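DUF4442 domain-containing protein (Pseudomonas aeruginosa, PDB 1YOC) is of unknown function but adopts a hotdog fold and may, like PaaI-type thioesterases, act on acyl thioesters. Local coordinates at residues Phe48-Arg52 and Glu53-His57; Gly59-Ala63 and Ile64-Asn68; Ala128-Asp132 and Lys133-Arg137. All coordinates share one frame; numbering follows the deposited sequence.

Interaction 1 of 3, residues Phe48-Arg52 and Glu53-His57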
loop_
_atom_site.group_PDB
_atom_site.type_symbol
_atom_site.label_atom_id
_atom_site.label_comp_id
_atom_site.label_asym_id
_atom_site.label_seq_id
_atom_site.Cartn_x
_atom_site.Cartn_y
_atom_site.Cartn_z
ATOM N N PHE B 48 5.491 3.361 -13.400
ATOM C CA PHE B 48 4.093 3.777 -13.475
ATOM C C PHE B 48 4.114 5.315 -13.577
ATOM O O PHE B 48 5.007 5.990 -13.036
ATOM C CB PHE B 48 3.201 3.233 -12.330
ATOM C CG PHE B 48 3.443 3.856 -10.974
ATOM C CD1 PHE B 48 2.721 4.971 -10.571
ATOM C CD2 PHE B 48 4.330 3.241 -10.065
ATOM C CE1 PHE B 48 2.853 5.489 -9.236
ATOM C CE2 PHE B 48 4.480 3.725 -8.750
ATOM C CZ PHE B 48 3.749 4.835 -8.328
ATOM N N PRO B 49 3.136 5.889 -14.283
ATOM C CA PRO B 49 3.147 7.352 -14.421
ATOM C C PRO B 49 2.549 8.191 -13.307
ATOM O O PRO B 49 1.591 7.801 -12.638
ATOM C CB PRO B 49 2.382 7.573 -15.727
ATOM C CG PRO B 49 1.276 6.513 -15.610
ATOM C CD PRO B 49 2.064 5.270 -15.072
ATOM N N LYS B 50 3.109 9.378 -13.133
ATOM C CA LYS B 50 2.528 10.306 -12.181
ATOM C C LYS B 50 1.265 10.841 -12.885
ATOM O O LYS B 50 1.304 11.212 -14.079
ATOM C CB LYS B 50 3.492 11.470 -11.918
ATOM C CG LYS B 50 2.861 12.603 -11.078
ATOM C CD LYS B 50 3.949 13.480 -10.445
ATOM C CE LYS B 50 3.364 14.628 -9.635
ATOM N NZ LYS B 50 3.107 15.838 -10.451
ATOM N N ARG B 51 0.147 10.862 -12.178
ATOM C CA ARG B 51 -1.102 11.384 -12.741
ATOM C C ARG B 51 -2.001 11.692 -11.538
ATOM O O ARG B 51 -1.742 11.185 -10.448
ATOM C CB ARG B 51 -1.761 10.373 -13.696
ATOM C CG ARG B 51 -2.062 9.047 -13.023
ATOM C CD ARG B 51 -2.809 8.067 -13.960
ATOM N NE ARG B 51 -2.965 6.782 -13.283
ATOM C CZ ARG B 51 -4.051 6.027 -13.342
ATOM N NH1 ARG B 51 -5.113 6.408 -14.076
ATOM N NH2 ARG B 51 -4.107 4.932 -12.602
ATOM N N ARG B 52 -3.049 12.506 -11.722
ATOM C CA ARG B 52 -3.912 12.878 -10.587
ATOM C C ARG B 52 -4.348 11.737 -9.676
ATOM O O ARG B 52 -4.284 11.858 -8.448
ATOM C CB ARG B 52 -5.185 13.601 -11.084
ATOM C CG ARG B 52 -5.992 14.270 -9.957
ATOM C CD ARG B 52 -7.342 14.828 -10.482
ATOM N NE ARG B 52 -8.195 13.723 -10.853
ATOM C CZ ARG B 52 -8.856 12.978 -9.965
ATOM N NH1 ARG B 52 -8.769 13.264 -8.667
ATOM N NH2 ARG B 52 -9.537 11.905 -10.363
ATOM N N GLU B 53 -4.760 10.635 -10.297
ATOM C CA GLU B 53 -5.261 9.445 -9.632
ATOM C C GLU B 53 -4.323 8.779 -8.616
ATOM O O GLU B 53 -4.803 8.060 -7.710
ATOM C CB GLU B 53 -5.709 8.387 -10.688
ATOM C CG GLU B 53 -6.952 8.789 -11.513
ATOM C CD GLU B 53 -6.637 9.543 -12.816
ATOM O OE1 GLU B 53 -5.533 10.088 -12.990
ATOM O OE2 GLU B 53 -7.522 9.600 -13.679
ATOM N N VAL B 54 -3.024 8.996 -8.745
ATOM C CA VAL B 54 -2.082 8.382 -7.779
ATOM C C VAL B 54 -1.439 9.395 -6.821
ATOM O O VAL B 54 -0.431 9.111 -6.184
ATOM C CB VAL B 54 -0.950 7.566 -8.522
ATOM C CG1 VAL B 54 -1.574 6.361 -9.216
ATOM C CG2 VAL B 54 -0.229 8.435 -9.578
ATOM N N LEU B 55 -2.045 10.574 -6.685
ATOM C CA LEU B 55 -1.457 11.576 -5.798
ATOM C C LEU B 55 -1.973 11.520 -4.364
ATOM O O LEU B 55 -3.030 10.924 -4.092
ATOM C CB LEU B 55 -1.719 13.002 -6.360
ATOM C CG LEU B 55 -1.247 13.171 -7.817
ATOM C CD1 LEU B 55 -1.497 14.602 -8.286
ATOM C CD2 LEU B 55 0.246 12.805 -7.919
ATOM N N ASN B 56 -1.205 12.150 -3.476
ATOM C CA ASN B 56 -1.542 12.338 -2.067
ATOM C C ASN B 56 -1.958 13.806 -1.929
ATOM O O ASN B 56 -2.102 14.516 -2.936
ATOM C CB ASN B 56 -0.353 12.078 -1.133
ATOM C CG ASN B 56 0.871 12.926 -1.490
ATOM O OD1 ASN B 56 0.760 14.031 -2.056
ATOM N ND2 ASN B 56 2.050 12.391 -1.181
ATOM N N HIS B 57 -2.137 14.250 -0.690
ATOM C CA HIS B 57 -2.613 15.614 -0.435
ATOM C C HIS B 57 -1.622 16.740 -0.649
ATOM O O HIS B 57 -2.027 17.904 -0.563
ATOM C CB HIS B 57 -3.227 15.739 0.955
ATOM C CG HIS B 57 -2.287 15.390 2.065
ATOM N ND1 HIS B 57 -1.903 14.090 2.332
ATOM C CD2 HIS B 57 -1.589 16.175 2.919
ATOM C CE1 HIS B 57 -1.002 14.095 3.301
ATOM N NE2 HIS B 57 -0.794 15.348 3.672
HETATM O O HOH W 1 -10.040 9.691 -12.894
#
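R51 turns its carbonyl into the bend formed by E53, V54 and L55, and this is the tight part of the contact. V54 N donates to R51 O over 3.1 Å at an N-H...O angle of 159°, and L55 N donates to R52 O over 3.1 Å; both donors stand above the plane of the carbonyl they use. The V54 methyl CG2 also reaches the first of these carbonyls, 3.3 Å from R51 O, because a chi1 of -67° sets that branch between its own backbone N and carbonyl carbon. V54 CG2 also meets the edge of the F48 ring, 4.3 Å from F48 CE1. Two successive i to i+3 bonds, with R52 and E53 in 3-10 geometry, mark a short helical turn in the loop that leads from strand 43-48 to helix 63-81 of the hotdog fold. L55 closes the turn by resting CG on R51 O and CD2 against K50 CE, 4.0 Å away, the K50 and L55 side chains crossing nearly at right angles. P27 of the second subunit packs on R52 and L55. On the looser side, E53 CB sits over one face of the R51 guanidinium, 3.9 Å above the plane and over its centre. The R51 NH1 to E53 OE1 separation of 3.9 Å makes a long salt bridge; the oxygen sits well out of the guanidinium plane, with no N-H aimed at it, so the attraction is one of charge alone. A water bridges E53 OE2, at 2.6 Å, and R52 NH2, the latter bond being weak.

Interaction 2 of 3, residues Gly59-Ala63 and Ile64-Asn68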
loop_
_atom_site.group_PDB
_atom_site.type_symbol
_atom_site.label_atom_id
_atom_site.label_comp_id
_atom_site.label_asym_id
_atom_site.label_seq_id
_atom_site.Cartn_x
_atom_site.Cartn_y
_atom_site.Cartn_z
ATOM N N GLY B 59 0.134 16.688 -3.486
ATOM C CA GLY B 59 0.302 16.558 -4.931
ATOM C C GLY B 59 1.523 15.795 -5.410
ATOM O O GLY B 59 2.022 16.044 -6.509
ATOM N N THR B 60 2.029 14.883 -4.587
ATOM C CA THR B 60 3.150 14.065 -5.033
ATOM C C THR B 60 2.606 12.633 -5.116
ATOM O O THR B 60 1.458 12.367 -4.750
ATOM C CB THR B 60 4.414 14.194 -4.095
ATOM O OG1 THR B 60 4.130 13.700 -2.795
ATOM C CG2 THR B 60 4.834 15.659 -3.961
ATOM N N VAL B 61 3.409 11.714 -5.609
ATOM C CA VAL B 61 2.915 10.338 -5.751
ATOM C C VAL B 61 2.682 9.729 -4.370
ATOM O O VAL B 61 3.533 9.782 -3.468
ATOM C CB VAL B 61 3.874 9.467 -6.579
ATOM C CG1 VAL B 61 3.227 8.044 -6.765
ATOM C CG2 VAL B 61 4.069 10.102 -7.995
ATOM N N HIS B 62 1.508 9.138 -4.222
ATOM C CA HIS B 62 1.087 8.594 -2.941
ATOM C C HIS B 62 1.950 7.449 -2.460
ATOM O O HIS B 62 2.303 6.563 -3.233
ATOM C CB HIS B 62 -0.363 8.141 -3.080
ATOM C CG HIS B 62 -1.046 7.897 -1.784
ATOM N ND1 HIS B 62 -2.076 8.694 -1.319
ATOM C CD2 HIS B 62 -0.960 6.846 -0.936
ATOM C CE1 HIS B 62 -2.619 8.125 -0.254
ATOM N NE2 HIS B 62 -1.961 7.001 -0.004
ATOM N N ALA B 63 2.272 7.508 -1.175
ATOM C CA ALA B 63 3.088 6.471 -0.522
ATOM C C ALA B 63 2.583 5.057 -0.838
ATOM O O ALA B 63 3.397 4.121 -1.059
ATOM C CB ALA B 63 3.056 6.679 1.026
ATOM N N ILE B 64 1.267 4.884 -0.839
ATOM C CA ILE B 64 0.723 3.544 -1.049
ATOM C C ILE B 64 0.759 3.142 -2.527
ATOM O O ILE B 64 0.774 1.950 -2.833
ATOM C CB ILE B 64 -0.675 3.409 -0.365
ATOM C CG1 ILE B 64 -0.542 3.831 1.124
ATOM C CG2 ILE B 64 -1.174 1.936 -0.413
ATOM C CD1 ILE B 64 0.482 2.910 1.968
ATOM N N ALA B 65 0.762 4.133 -3.437
ATOM C CA ALA B 65 0.899 3.804 -4.875
ATOM C C ALA B 65 2.337 3.233 -5.082
ATOM O O ALA B 65 2.566 2.309 -5.890
ATOM C CB ALA B 65 0.698 5.076 -5.731
ATOM N N LEU B 66 3.301 3.777 -4.348
ATOM C CA LEU B 66 4.676 3.294 -4.419
ATOM C C LEU B 66 4.701 1.864 -3.858
ATOM O O LEU B 66 5.420 0.984 -4.377
ATOM C CB LEU B 66 5.619 4.213 -3.591
ATOM C CG LEU B 66 5.636 5.689 -4.026
ATOM C CD1 LEU B 66 6.376 6.525 -2.972
ATOM C CD2 LEU B 66 6.281 5.823 -5.392
ATOM N N CYS B 67 3.971 1.624 -2.774
ATOM C CA CYS B 67 3.936 0.266 -2.201
ATOM C C CYS B 67 3.347 -0.685 -3.231
ATOM O O CYS B 67 3.791 -1.839 -3.344
ATOM C CB CYS B 67 3.071 0.192 -0.932
ATOM S SG CYS B 67 3.773 1.019 0.496
ATOM N N ASN B 68 2.312 -0.227 -3.947
ATOM C CA ASN B 68 1.694 -1.088 -4.956
ATOM C C ASN B 68 2.689 -1.509 -6.046
ATOM O O ASN B 68 2.706 -2.680 -6.490
ATOM C CB ASN B 68 0.502 -0.359 -5.580
ATOM C CG ASN B 68 -0.665 -1.314 -5.942
ATOM O OD1 ASN B 68 -1.658 -0.874 -6.531
ATOM N ND2 ASN B 68 -0.559 -2.602 -5.573
#
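The central helix 63-81 starts here, with H62 at its N-cap position and the H62 carbonyl opening the helical bonding pattern towards A65 and L66. L66 N donates to H62 O over 3.2 Å, approaching nearly along the C=O axis with an N-H...O angle of 155°. A65 N lies closer to the same oxygen, at 2.9 Å, yet a poor angle makes that bond weak. One step on, C67 N bonds to A63 O over 3.1 Å, so the regular i to i+4 pattern is in place from the first turn. The imidazole of H62 is carried forward to lie beside I64: with CG trans to the backbone N (chi1 -165°), the two side chains point the same way, and I64 N lies at the ring edge, in its plane, 3.0 Å from H62 CD2. H62 NE2 rests against I64 CG1, 3.7 Å off. In the hotdog fold this helix is the sausage wrapped by the antiparallel sheet, and the apolar branches show how its first turn is seated. V61 CG1 touches both A65 CB and L66 CD2, each at 4.0 Å, while F48 on strand 43-48 covers the same three residues. L66 and C67 also pack on F136 of strand 133-146. The H62 side belongs to the dimer interface: F29 of the second subunit meets the imidazole edge-to-face, Y28 of that subunit meets it with planes at about 60°, and N68 of the second subunit packs on both H62 and I64. A63 CB is turned away from the helix it starts and touches Y97 of strand 86-97 and E71 of the second subunit.

Interaction 3 of 3, residues Ala128-Asp132 and Lys133-Arg137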
loop_
_atom_site.group_PDB
_atom_site.type_symbol
_atom_site.label_atom_id
_atom_site.label_comp_id
_atom_site.label_asym_id
_atom_site.label_seq_id
_atom_site.Cartn_x
_atom_site.Cartn_y
_atom_site.Cartn_z
ATOM N N ALA B 128 12.444 2.394 -5.163
ATOM C CA ALA B 128 11.720 3.140 -6.183
ATOM C C ALA B 128 12.447 4.465 -6.367
ATOM O O ALA B 128 12.942 5.057 -5.405
ATOM C CB ALA B 128 10.223 3.383 -5.790
ATOM N N TYR B 129 12.472 4.880 -7.628
ATOM C CA TYR B 129 13.140 6.091 -8.085
ATOM C C TYR B 129 12.230 7.024 -8.872
ATOM O O TYR B 129 11.268 6.581 -9.539
ATOM C CB TYR B 129 14.260 5.725 -9.073
ATOM C CG TYR B 129 15.305 4.780 -8.571
ATOM C CD1 TYR B 129 16.509 5.261 -8.038
ATOM C CD2 TYR B 129 15.094 3.389 -8.600
ATOM C CE1 TYR B 129 17.482 4.395 -7.537
ATOM C CE2 TYR B 129 16.068 2.502 -8.095
ATOM C CZ TYR B 129 17.260 3.017 -7.566
ATOM O OH TYR B 129 18.251 2.159 -7.082
ATOM N N VAL B 130 12.592 8.310 -8.831
ATOM C CA VAL B 130 11.980 9.322 -9.650
ATOM C C VAL B 130 13.193 10.086 -10.230
ATOM O O VAL B 130 14.065 10.543 -9.475
ATOM C CB VAL B 130 11.028 10.307 -8.879
ATOM C CG1 VAL B 130 10.701 11.489 -9.788
ATOM C CG2 VAL B 130 9.702 9.598 -8.521
ATOM N N ASP B 131 13.253 10.205 -11.556
ATOM C CA ASP B 131 14.385 10.880 -12.215
ATOM C C ASP B 131 15.718 10.308 -11.695
ATOM O O ASP B 131 16.644 11.038 -11.340
ATOM C CB ASP B 131 14.297 12.402 -11.975
ATOM C CG ASP B 131 15.306 13.213 -12.823
ATOM O OD1 ASP B 131 15.607 12.810 -13.959
ATOM O OD2 ASP B 131 15.776 14.270 -12.351
ATOM N N ASP B 132 15.791 8.981 -11.639
ATOM C CA ASP B 132 16.986 8.256 -11.200
ATOM C C ASP B 132 17.477 8.464 -9.773
ATOM O O ASP B 132 18.560 8.006 -9.409
ATOM C CB ASP B 132 18.145 8.495 -12.186
ATOM C CG ASP B 132 17.811 8.006 -13.563
ATOM O OD1 ASP B 132 17.218 6.912 -13.679
ATOM O OD2 ASP B 132 18.103 8.717 -14.526
ATOM N N LYS B 133 16.657 9.080 -8.948
ATOM C CA LYS B 133 17.028 9.301 -7.560
ATOM C C LYS B 133 16.069 8.456 -6.694
ATOM O O LYS B 133 14.877 8.407 -6.957
ATOM C CB LYS B 133 16.856 10.783 -7.219
ATOM C CG LYS B 133 17.680 11.701 -8.097
ATOM C CD LYS B 133 17.344 13.161 -7.804
ATOM C CE LYS B 133 18.042 14.104 -8.766
ATOM N NZ LYS B 133 17.325 14.083 -10.066
ATOM N N PRO B 134 16.588 7.818 -5.642
ATOM C CA PRO B 134 15.782 6.973 -4.751
ATOM C C PRO B 134 14.834 7.790 -3.881
ATOM O O PRO B 134 15.225 8.785 -3.265
ATOM C CB PRO B 134 16.838 6.218 -3.950
ATOM C CG PRO B 134 17.969 7.196 -3.877
ATOM C CD PRO B 134 17.996 7.871 -5.211
ATOM N N VAL B 135 13.570 7.376 -3.849
ATOM C CA VAL B 135 12.566 8.092 -3.092
ATOM C C VAL B 135 11.822 7.168 -2.109
ATOM O O VAL B 135 11.091 7.644 -1.246
ATOM C CB VAL B 135 11.492 8.719 -4.029
ATOM C CG1 VAL B 135 12.125 9.688 -5.032
ATOM C CG2 VAL B 135 10.691 7.615 -4.748
ATOM N N PHE B 136 12.067 5.865 -2.211
ATOM C CA PHE B 136 11.323 4.870 -1.425
ATOM C C PHE B 136 12.044 3.532 -1.427
ATOM O O PHE B 136 12.656 3.155 -2.441
ATOM C CB PHE B 136 9.957 4.710 -2.090
ATOM C CG PHE B 136 9.156 3.493 -1.647
ATOM C CD1 PHE B 136 8.213 3.590 -0.619
ATOM C CD2 PHE B 136 9.276 2.285 -2.345
ATOM C CE1 PHE B 136 7.370 2.488 -0.299
ATOM C CE2 PHE B 136 8.450 1.178 -2.034
ATOM C CZ PHE B 136 7.489 1.297 -1.005
ATOM N N ARG B 137 11.959 2.819 -0.298
ATOM C CA ARG B 137 12.552 1.466 -0.200
ATOM C C ARG B 137 11.550 0.557 0.498
ATOM O O ARG B 137 10.829 0.996 1.388
ATOM C CB ARG B 137 13.801 1.412 0.697
ATOM C CG ARG B 137 15.043 2.128 0.267
ATOM C CD ARG B 137 16.225 1.693 1.221
ATOM N NE ARG B 137 16.020 2.119 2.607
ATOM C CZ ARG B 137 16.459 3.274 3.117
ATOM N NH1 ARG B 137 17.150 4.131 2.374
ATOM N NH2 ARG B 137 16.157 3.614 4.362
#
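Y129 and P134 pair across the hairpin on one face of the sheet, with A128 and F136 on the other. The tyrosine ring lies at a slant to the proline: Y129 CD1 is 3.5 Å from P134 N and Y129 CE1 is 4.1 Å from P134 CB. Its chi1 of -57° sets CG beside its own backbone N and anti to its carbonyl carbon, and the ring crosses the start of the partner strand, with its CD1 side at the K133-P134 peptide. R106 makes a cation-pi contact with this ring. On the reverse face the F136 side chain slants past A128, F136 CD2 coming within 3.7 Å of A128 CB, and continues into the hydrophobic interior against A70 of helix 63-81 and V95 of strand 86-97. Between these two pairs the register slips by one residue, a classic beta bulge in which V135 and F136 both face A128. V135 N gives A128 O an almost straight bond (2.9 Å, N-H...O 175°), whereas F136 N reaches the same oxygen only weakly; A128 N returns a bond of 2.8 Å to F136 O. V135 lays CG1 against V130 CB, 4.0 Å apart. At the tip, the hairpin of strands 120-130 and 133-146 closes through a type I' turn from V130 to K133, D131 and D132 both having positive phi. D131 and K133 lie side by side and point the same way, and a final bend at K133 chi4 (77°) brings NZ to a salt bridge with D131 OD2 at 2.8 Å. D132 is engaged instead by R106, its OD1 forming a salt bridge with NH1.

Interaction 2 is the most buried of the three, while interactions 1 and 3 are partly exposed, with ionic groups on their outer sides. Interactions 1 and 2 are consecutive parts of one connection into helix 63-81: V54 O lies 2.8 Å from H62 N, a probable hydrogen bond, and F48 CE1 is 3.6 Å from V61 CG1. Both meet the second subunit. Interaction 3 belongs to the sheet, makes no contact with that subunit, and joins interaction 2 through F136, whose CZ is 3.9 Å from C67 CA. A short 3-10 turn organises interaction 1, the first alpha-helical turn interaction 2 and antiparallel strand pairing interaction 3; interactions 1 and 3 do not touch.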